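Local atomic coordinates of Fe-regulated protein B (Neisseria meningitidis, PDB entry 4AIP), a protein that carries iron across the meningococcal outer membrane as a TonB-dependent transporter, probably taking it up from siderophores. Residues E493-S498 against F541-G546; K530-R535 against K560-N565; A581-N586 against Y614-D619. One frame throughout, in Å; residues are numbered along the deposited sequence.

Contact 1 of 3, residues E493-S498 against F541-G546; sequences EHWSFS and FNYNDG
Y543 drives the edge of its ring into the face of W495: CD1 of Y543 sits over the six-membered ring of the indole, 3.5 Å from W495 CE2. The ring planes are 58° apart with their centroids separated by 4.8 Å, so this is an edge-to-face pair, not a parallel one. The tyrosine gets there with CG anti to its backbone N (chi1 174°), and its hydroxyl donates to D545 OD2 on that oxygen's anti lone pair, which fixes the far end of the ring. D545 has a second job, because its CB rests over the centre of the H494 imidazole in a CH-pi contact, 3.6 Å from the ring centroid. Farther along, F541 CB touches F497 CD2 at 3.9 Å.

Underneath, the strands run antiparallel. S496 and N542 form the hydrogen-bonded pair, N542 N giving to S496 O at 2.9 Å and S496 N to N542 O at 3.0 Å. N544 N adds a bond to H494 O just where the strand begins to give way to the turn, and N544 OD1 takes G546 N to make an Asx turn. On the other face S496 packs on R62, whose carbonyl also receives S498 OG. R62 lies in the plug-domain range, so this face probably looks into the lumen and the aromatic W495, F497, F541 and Y543 outward, consistent with the aromatic girdle of a transmembrane beta-barrel.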
loop_
_atom_site.group_PDB
_atom_site.type_symbol
_atom_site.label_atom_id
_atom_site.label_comp_id
_atom_site.label_asym_id
_atom_site.label_seq_id
_atom_site.Cartn_x
_atom_site.Cartn_y
_atom_site.Cartn_z
ATOM N N GLU B 493 -29.193 -13.223 47.829
ATOM C CA GLU B 493 -27.979 -13.160 47.065
ATOM C C GLU B 493 -28.152 -13.494 45.577
ATOM O O GLU B 493 -27.283 -13.195 44.768
ATOM C CB GLU B 493 -26.939 -14.021 47.714
ATOM C CG GLU B 493 -27.238 -15.457 47.539
ATOM C CD GLU B 493 -26.115 -16.305 48.071
ATOM O OE1 GLU B 493 -24.968 -15.757 48.131
ATOM O OE2 GLU B 493 -26.365 -17.504 48.421
ATOM N N HIS B 494 -29.278 -14.096 45.220
ATOM C CA HIS B 494 -29.559 -14.373 43.827
ATOM C C HIS B 494 -30.448 -13.330 43.199
ATOM O O HIS B 494 -30.883 -13.524 42.087
ATOM C CB HIS B 494 -30.242 -15.741 43.666
ATOM C CG HIS B 494 -29.432 -16.907 44.163
ATOM N ND1 HIS B 494 -30.008 -18.101 44.555
ATOM C CD2 HIS B 494 -28.092 -17.067 44.320
ATOM C CE1 HIS B 494 -29.060 -18.951 44.915
ATOM N NE2 HIS B 494 -27.889 -18.341 44.795
ATOM N N TRP B 495 -30.740 -12.222 43.874
ATOM C CA TRP B 495 -31.744 -11.297 43.331
ATOM C C TRP B 495 -31.400 -9.844 43.487
ATOM O O TRP B 495 -31.049 -9.428 44.622
ATOM C CB TRP B 495 -33.040 -11.436 44.090
ATOM C CG TRP B 495 -33.750 -12.697 43.953
ATOM C CD1 TRP B 495 -33.665 -13.806 44.779
ATOM C CD2 TRP B 495 -34.749 -13.003 42.976
ATOM N NE1 TRP B 495 -34.543 -14.793 44.345
ATOM C CE2 TRP B 495 -35.216 -14.329 43.243
ATOM C CE3 TRP B 495 -35.286 -12.290 41.877
ATOM C CZ2 TRP B 495 -36.190 -14.965 42.447
ATOM C CZ3 TRP B 495 -36.255 -12.922 41.066
ATOM C CH2 TRP B 495 -36.709 -14.252 41.363
ATOM N N SER B 496 -31.618 -9.075 42.406
ATOM C CA SER B 496 -31.670 -7.630 42.454
ATOM C C SER B 496 -32.900 -7.141 41.769
ATOM O O SER B 496 -33.430 -7.837 40.928
ATOM C CB SER B 496 -30.497 -7.035 41.705
ATOM O OG SER B 496 -29.325 -7.723 42.078
ATOM N N PHE B 497 -33.324 -5.919 42.111
ATOM C CA PHE B 497 -34.404 -5.221 41.455
ATOM C C PHE B 497 -33.946 -3.777 41.393
ATOM O O PHE B 497 -33.117 -3.360 42.208
ATOM C CB PHE B 497 -35.701 -5.337 42.265
ATOM C CG PHE B 497 -36.039 -6.744 42.667
ATOM C CD1 PHE B 497 -35.458 -7.318 43.801
ATOM C CD2 PHE B 497 -36.923 -7.493 41.912
ATOM C CE1 PHE B 497 -35.746 -8.635 44.171
ATOM C CE2 PHE B 497 -37.204 -8.801 42.239
ATOM C CZ PHE B 497 -36.619 -9.386 43.388
ATOM N N SER B 498 -34.482 -3.009 40.455
ATOM C CA SER B 498 -33.870 -1.759 40.081
ATOM C C SER B 498 -34.878 -0.812 39.598
ATOM O O SER B 498 -35.889 -1.217 39.001
ATOM C CB SER B 498 -33.008 -1.949 38.852
ATOM O OG SER B 498 -32.159 -3.034 39.035
ATOM N N PHE B 541 -34.921 -6.324 36.937
ATOM C CA PHE B 541 -34.612 -7.324 37.922
ATOM C C PHE B 541 -33.494 -8.165 37.345
ATOM O O PHE B 541 -33.375 -8.246 36.108
ATOM C CB PHE B 541 -35.856 -8.178 38.235
ATOM C CG PHE B 541 -36.147 -9.234 37.213
ATOM C CD1 PHE B 541 -35.558 -10.497 37.317
ATOM C CD2 PHE B 541 -36.992 -8.978 36.136
ATOM C CE1 PHE B 541 -35.823 -11.519 36.331
ATOM C CE2 PHE B 541 -37.267 -9.991 35.175
ATOM C CZ PHE B 541 -36.689 -11.249 35.285
ATOM N N ASN B 542 -32.705 -8.777 38.231
ATOM C CA ASN B 542 -31.733 -9.774 37.837
ATOM C C ASN B 542 -31.845 -10.967 38.749
ATOM O O ASN B 542 -31.778 -10.847 39.991
ATOM C CB ASN B 542 -30.309 -9.265 37.930
ATOM C CG ASN B 542 -30.081 -8.050 37.076
ATOM O OD1 ASN B 542 -29.587 -8.185 35.948
ATOM N ND2 ASN B 542 -30.462 -6.852 37.580
ATOM N N TYR B 543 -31.973 -12.129 38.142
ATOM C CA TYR B 543 -31.835 -13.332 38.881
ATOM C C TYR B 543 -30.539 -14.059 38.374
ATOM O O TYR B 543 -30.237 -14.027 37.174
ATOM C CB TYR B 543 -33.116 -14.156 38.729
ATOM C CG TYR B 543 -32.954 -15.459 39.367
ATOM C CD1 TYR B 543 -33.098 -15.580 40.733
ATOM C CD2 TYR B 543 -32.562 -16.574 38.624
ATOM C CE1 TYR B 543 -32.918 -16.778 41.368
ATOM C CE2 TYR B 543 -32.371 -17.800 39.244
ATOM C CZ TYR B 543 -32.552 -17.880 40.630
ATOM O OH TYR B 543 -32.370 -19.057 41.307
ATOM N N ASN B 544 -29.766 -14.661 39.278
ATOM C CA ASN B 544 -28.694 -15.592 38.914
ATOM C C ASN B 544 -28.334 -16.478 40.083
ATOM O O ASN B 544 -27.928 -15.983 41.139
ATOM C CB ASN B 544 -27.428 -14.846 38.557
ATOM C CG ASN B 544 -26.238 -15.786 38.188
ATOM O OD1 ASN B 544 -26.325 -17.038 38.136
ATOM N ND2 ASN B 544 -25.104 -15.160 37.945
ATOM N N ASP B 545 -28.421 -17.787 39.906
ATOM C CA ASP B 545 -28.131 -18.671 41.018
ATOM C C ASP B 545 -26.897 -19.528 40.747
ATOM O O ASP B 545 -26.545 -20.381 41.547
ATOM C CB ASP B 545 -29.340 -19.512 41.350
ATOM C CG ASP B 545 -29.645 -20.532 40.293
ATOM O OD1 ASP B 545 -28.707 -21.100 39.668
ATOM O OD2 ASP B 545 -30.852 -20.799 40.092
ATOM N N GLY B 546 -26.242 -19.287 39.620
ATOM C CA GLY B 546 -25.043 -20.030 39.259
ATOM C C GLY B 546 -25.293 -21.015 38.140
ATOM O O GLY B 546 -24.380 -21.340 37.403
#

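Contact 2 of 3, residues K530-R535 against K560-N565; sequences KAERAR and KDALAN
R533 and K560 make an antiparallel hydrogen-bonded pair, with K560 N on R533 O at 2.9 Å and R533 N on K560 O at 3.0 Å, before segment 560-565 turns a corner at D561. This is the end of a beta-barrel hairpin, strands 532-544 and 548-563, that lies away from its tight turn. The corner comes from the positive phi of D561 (65°), and beyond it a side chain takes over the job of the backbone ladder. E532 reaches across, its chain extended beyond CG (chi2 174°), and OE2 accepts L563 N through its anti lone pair at 3.2 Å. OE1 of the same carboxylate forms a salt bridge with R509, so each of its oxygens has a partner. L563 answers by laying CD1 against E532 CG, 3.5 Å away, which gives the buried stem of the glutamate an apolar neighbour.

On the other flank K530 and D561 come together without forming a salt bridge. K530 bends at its third and fourth torsions, and the ammonium NZ stays 5.4 Å from D561 OD2. It is the methylene CD of K530 that meets the carboxylate, 3.2 Å from D561 OD2.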
loop_
_atom_site.group_PDB
_atom_site.type_symbol
_atom_site.label_atom_id
_atom_site.label_comp_id
_atom_site.label_asym_id
_atom_site.label_seq_id
_atom_site.Cartn_x
_atom_site.Cartn_y
_atom_site.Cartn_z
ATOM N N LYS B 530 -32.063 24.877 21.705
ATOM C CA LYS B 530 -31.474 24.274 22.869
ATOM C C LYS B 530 -31.314 22.818 22.701
ATOM O O LYS B 530 -31.625 22.248 21.667
ATOM C CB LYS B 530 -32.347 24.524 24.046
ATOM C CG LYS B 530 -33.789 24.572 23.615
ATOM C CD LYS B 530 -34.639 24.370 24.782
ATOM C CE LYS B 530 -34.182 25.308 25.930
ATOM N NZ LYS B 530 -34.442 26.730 25.516
ATOM N N ALA B 531 -30.804 22.222 23.763
ATOM C CA ALA B 531 -30.444 20.846 23.718
ATOM C C ALA B 531 -31.712 20.018 23.919
ATOM O O ALA B 531 -32.662 20.462 24.529
ATOM C CB ALA B 531 -29.389 20.532 24.811
ATOM N N GLU B 532 -31.692 18.814 23.367
ATOM C CA GLU B 532 -32.682 17.792 23.615
ATOM C C GLU B 532 -32.524 17.337 25.044
ATOM O O GLU B 532 -31.399 17.315 25.572
ATOM C CB GLU B 532 -32.410 16.587 22.710
ATOM C CG GLU B 532 -32.666 16.907 21.265
ATOM C CD GLU B 532 -32.277 15.794 20.303
ATOM O OE1 GLU B 532 -31.439 14.931 20.707
ATOM O OE2 GLU B 532 -32.785 15.810 19.154
ATOM N N ARG B 533 -33.619 16.934 25.675
ATOM C CA ARG B 533 -33.528 16.577 27.040
ATOM C C ARG B 533 -34.403 15.403 27.365
ATOM O O ARG B 533 -35.609 15.452 27.194
ATOM C CB ARG B 533 -33.896 17.746 27.925
ATOM C CG ARG B 533 -33.609 17.429 29.352
ATOM C CD ARG B 533 -33.748 18.688 30.145
ATOM N NE ARG B 533 -33.160 18.535 31.487
ATOM C CZ ARG B 533 -33.820 18.679 32.623
ATOM N NH1 ARG B 533 -35.094 19.044 32.649
ATOM N NH2 ARG B 533 -33.191 18.460 33.749
ATOM N N ALA B 534 -33.764 14.374 27.912
ATOM C CA ALA B 534 -34.367 13.076 28.078
ATOM C C ALA B 534 -34.753 12.882 29.507
ATOM O O ALA B 534 -33.992 13.262 30.413
ATOM C CB ALA B 534 -33.352 11.944 27.690
ATOM N N ARG B 535 -35.892 12.216 29.711
ATOM C CA ARG B 535 -36.328 11.819 31.018
ATOM C C ARG B 535 -36.593 10.345 30.848
ATOM O O ARG B 535 -37.552 9.924 30.150
ATOM C CB ARG B 535 -37.602 12.598 31.412
ATOM C CG ARG B 535 -37.966 12.515 32.935
ATOM C CD ARG B 535 -39.450 12.327 33.238
ATOM N NE ARG B 535 -40.246 13.158 32.344
ATOM C CZ ARG B 535 -41.460 12.845 31.871
ATOM N NH1 ARG B 535 -42.026 11.718 32.201
ATOM N NH2 ARG B 535 -42.096 13.669 31.044
ATOM N N LYS B 560 -37.521 15.978 25.054
ATOM C CA LYS B 560 -38.100 17.247 24.640
ATOM C C LYS B 560 -37.134 17.954 23.739
ATOM O O LYS B 560 -35.910 17.720 23.841
ATOM C CB LYS B 560 -38.363 18.110 25.882
ATOM C CG LYS B 560 -39.380 17.450 26.875
ATOM C CD LYS B 560 -40.126 18.458 27.819
ATOM C CE LYS B 560 -41.339 17.785 28.393
ATOM N NZ LYS B 560 -42.236 18.756 29.039
ATOM N N ASP B 561 -37.651 18.832 22.873
ATOM C CA ASP B 561 -36.829 19.705 22.014
ATOM C C ASP B 561 -35.972 18.979 20.960
ATOM O O ASP B 561 -34.904 19.466 20.522
ATOM C CB ASP B 561 -35.980 20.669 22.838
ATOM C CG ASP B 561 -36.825 21.591 23.703
ATOM O OD1 ASP B 561 -37.809 22.108 23.180
ATOM O OD2 ASP B 561 -36.506 21.815 24.889
ATOM N N ALA B 562 -36.473 17.843 20.493
ATOM C CA ALA B 562 -35.850 17.153 19.377
ATOM C C ALA B 562 -35.627 18.076 18.180
ATOM O O ALA B 562 -36.440 18.978 17.903
ATOM C CB ALA B 562 -36.699 15.978 18.966
ATOM N N LEU B 563 -34.541 17.832 17.438
ATOM C CA LEU B 563 -34.174 18.691 16.346
ATOM C C LEU B 563 -33.912 17.809 15.195
ATOM O O LEU B 563 -33.258 16.779 15.343
ATOM C CB LEU B 563 -32.833 19.407 16.598
ATOM C CG LEU B 563 -32.582 20.101 17.936
ATOM C CD1 LEU B 563 -31.653 19.254 18.815
ATOM C CD2 LEU B 563 -31.975 21.428 17.599
ATOM N N ALA B 564 -34.300 18.223 13.999
ATOM C CA ALA B 564 -33.892 17.393 12.890
ATOM C C ALA B 564 -33.551 18.206 11.676
ATOM O O ALA B 564 -32.390 18.518 11.461
ATOM C CB ALA B 564 -34.935 16.328 12.587
ATOM N N ASN B 565 -34.539 18.562 10.886
ATOM C CA ASN B 565 -34.265 19.296 9.689
ATOM C C ASN B 565 -34.415 20.800 9.981
ATOM O O ASN B 565 -35.163 21.202 10.887
ATOM C CB ASN B 565 -35.218 18.867 8.574
ATOM C CG ASN B 565 -34.932 17.444 8.025
ATOM O OD1 ASN B 565 -33.796 16.928 8.085
ATOM N ND2 ASN B 565 -35.958 16.815 7.486
#

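Contact 3 of 3, residues A581-N586 against Y614-D619; sequences AGYIKN and YDTHKD
The hairpin of strands 575-597 and 600-615 ends here, where Y583 and Y614 form an antiparallel hydrogen-bonded pair near its open end. Y614 N gives to Y583 O at 3.0 Å in a nearly straight bond (174° at the hydrogen), and Y583 N returns one to Y614 O. Above this ladder the two phenol rings lie almost parallel, 9° between planes, but slid so far apart that they barely overlap. What covers one face of the Y583 ring is the CB of Y614, 3.5 Å above the ring plane and over its centre. Y583 CE2 then comes to 3.4 Å from Y614 CD2. With CG of Y583 set between its backbone N and carbonyl carbon (chi1 62°), the ring leans across to the partner strand. K585 CB meets the edge of the Y614 ring at CE2, and T616 OG1 lies near the plane of the Y583 ring at its edge.

In the transmembrane barrel these residues occupy one face of the wall. I584 and N586 point to the other, where N586 ND2 bonds to R110 O of the plug domain that fills the lumen.

G582 has no side chain, and the carbonyl O of Y614 closes to 3.2 Å from its CA. T616 CB also packs on that CA, while T616 N bonds to A581 O as the second strand gives out. A581 CB touches H617 CB at 3.9 Å. The H617 imidazole is held at both nitrogens: NE2 pairs with Q567 OE1, and ND1 accepts the backbone N of D619, which approaches tilted out of the ring plane.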
loop_
_atom_site.group_PDB
_atom_site.type_symbol
_atom_site.label_atom_id
_atom_site.label_comp_id
_atom_site.label_asym_id
_atom_site.label_seq_id
_atom_site.Cartn_x
_atom_site.Cartn_y
_atom_site.Cartn_z
ATOM N N ALA B 581 -37.980 21.111 17.280
ATOM C CA ALA B 581 -39.107 20.910 16.431
ATOM C C ALA B 581 -40.064 19.862 16.887
ATOM O O ALA B 581 -40.934 19.494 16.103
ATOM C CB ALA B 581 -38.672 20.673 14.947
ATOM N N GLY B 582 -39.913 19.363 18.108
ATOM C CA GLY B 582 -40.835 18.297 18.561
ATOM C C GLY B 582 -40.425 17.570 19.816
ATOM O O GLY B 582 -39.618 18.090 20.587
ATOM N N TYR B 583 -40.963 16.363 20.014
ATOM C CA TYR B 583 -40.573 15.567 21.174
ATOM C C TYR B 583 -40.504 14.111 20.786
ATOM O O TYR B 583 -40.880 13.742 19.672
ATOM C CB TYR B 583 -41.467 15.838 22.421
ATOM C CG TYR B 583 -42.966 15.503 22.277
ATOM C CD1 TYR B 583 -43.862 16.431 21.739
ATOM C CD2 TYR B 583 -43.489 14.262 22.693
ATOM C CE1 TYR B 583 -45.255 16.146 21.599
ATOM C CE2 TYR B 583 -44.883 13.972 22.571
ATOM C CZ TYR B 583 -45.757 14.932 22.018
ATOM O OH TYR B 583 -47.113 14.664 21.866
ATOM N N ILE B 584 -39.995 13.284 21.694
ATOM C CA ILE B 584 -39.811 11.912 21.386
ATOM C C ILE B 584 -40.325 11.063 22.533
ATOM O O ILE B 584 -40.160 11.440 23.722
ATOM C CB ILE B 584 -38.339 11.561 21.033
ATOM C CG1 ILE B 584 -37.841 12.379 19.818
ATOM C CG2 ILE B 584 -38.178 10.028 20.706
ATOM C CD1 ILE B 584 -36.352 12.613 19.793
ATOM N N LYS B 585 -40.975 9.945 22.152
ATOM C CA LYS B 585 -41.321 8.942 23.101
ATOM C C LYS B 585 -40.696 7.629 22.799
ATOM O O LYS B 585 -40.562 7.256 21.671
ATOM C CB LYS B 585 -42.833 8.779 23.237
ATOM C CG LYS B 585 -43.297 9.230 24.624
ATOM C CD LYS B 585 -44.067 10.537 24.603
ATOM C CE LYS B 585 -43.920 11.262 25.960
ATOM N NZ LYS B 585 -44.492 10.566 27.165
ATOM N N ASN B 586 -40.258 6.939 23.821
ATOM C CA ASN B 586 -39.891 5.603 23.621
ATOM C C ASN B 586 -40.323 4.793 24.821
ATOM O O ASN B 586 -40.377 5.335 25.929
ATOM C CB ASN B 586 -38.391 5.488 23.365
ATOM C CG ASN B 586 -38.019 4.175 22.702
ATOM O OD1 ASN B 586 -38.892 3.421 22.222
ATOM N ND2 ASN B 586 -36.728 3.867 22.701
ATOM N N TYR B 614 -42.792 13.074 17.460
ATOM C CA TYR B 614 -43.975 13.900 17.454
ATOM C C TYR B 614 -43.614 15.287 16.996
ATOM O O TYR B 614 -42.893 15.980 17.687
ATOM C CB TYR B 614 -44.516 13.970 18.846
ATOM C CG TYR B 614 -45.100 12.673 19.281
ATOM C CD1 TYR B 614 -46.434 12.331 18.967
ATOM C CD2 TYR B 614 -44.343 11.765 20.000
ATOM C CE1 TYR B 614 -46.979 11.105 19.356
ATOM C CE2 TYR B 614 -44.870 10.524 20.390
ATOM C CZ TYR B 614 -46.174 10.208 20.058
ATOM O OH TYR B 614 -46.666 9.005 20.477
ATOM N N ASP B 615 -44.071 15.660 15.806
ATOM C CA ASP B 615 -43.813 16.957 15.211
ATOM C C ASP B 615 -44.650 18.012 15.892
ATOM O O ASP B 615 -45.847 17.780 16.167
ATOM C CB ASP B 615 -44.212 16.918 13.734
ATOM C CG ASP B 615 -43.068 16.535 12.833
ATOM O OD1 ASP B 615 -42.224 17.411 12.526
ATOM O OD2 ASP B 615 -43.025 15.349 12.449
ATOM N N THR B 616 -44.038 19.183 16.096
ATOM C CA THR B 616 -44.546 20.236 16.973
ATOM C C THR B 616 -44.512 21.584 16.264
ATOM O O THR B 616 -45.074 22.612 16.736
ATOM C CB THR B 616 -43.689 20.238 18.264
ATOM O OG1 THR B 616 -44.401 19.539 19.294
ATOM C CG2 THR B 616 -43.310 21.618 18.740
ATOM N N HIS B 617 -43.884 21.538 15.102
ATOM C CA HIS B 617 -43.495 22.691 14.320
ATOM C C HIS B 617 -44.323 22.712 13.038
ATOM O O HIS B 617 -44.563 21.667 12.430
ATOM C CB HIS B 617 -42.001 22.554 14.022
ATOM C CG HIS B 617 -41.412 23.751 13.388
ATOM N ND1 HIS B 617 -41.517 23.992 12.039
ATOM C CD2 HIS B 617 -40.740 24.796 13.916
ATOM C CE1 HIS B 617 -40.921 25.136 11.757
ATOM N NE2 HIS B 617 -40.451 25.646 12.881
ATOM N N LYS B 618 -44.776 23.891 12.625
ATOM C CA LYS B 618 -45.811 23.994 11.575
ATOM C C LYS B 618 -45.351 23.412 10.252
ATOM O O LYS B 618 -46.182 22.980 9.437
ATOM C CB LYS B 618 -46.259 25.433 11.354
ATOM C CG LYS B 618 -45.375 26.257 10.383
ATOM C CD LYS B 618 -45.569 27.768 10.594
ATOM C CE LYS B 618 -45.082 28.196 12.006
ATOM N NZ LYS B 618 -45.351 29.638 12.392
ATOM N N ASP B 619 -44.034 23.392 10.043
ATOM C CA ASP B 619 -43.477 22.879 8.782
ATOM C C ASP B 619 -43.014 21.423 8.868
ATOM O O ASP B 619 -42.319 20.925 7.974
ATOM C CB ASP B 619 -42.412 23.843 8.261
ATOM C CG ASP B 619 -43.035 25.165 7.774
ATOM O OD1 ASP B 619 -43.937 25.061 6.899
ATOM O OD2 ASP B 619 -42.668 26.275 8.271
#

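Overall arrangement
Going from the N terminus, strand 495-506 enters contact 1 first and waits for the far end of strand 532-544 at 541-546. Contact 2 opens in between, at 530-535, and closes only at 560-565, so the two loops cross and share strand 532-544. They sit well apart along it, about 35 Å between centres. Contact 3 follows in series, bringing 614-619 back to 581-586. It adjoins contact 2, with centres about 9 Å apart: A562 O and A581 N probably hydrogen-bond at 2.7 Å, and A562 CB packs on I584 CD1. Together the contacts join five successive long strands of the barrel wall, from 495-506 to 600-615.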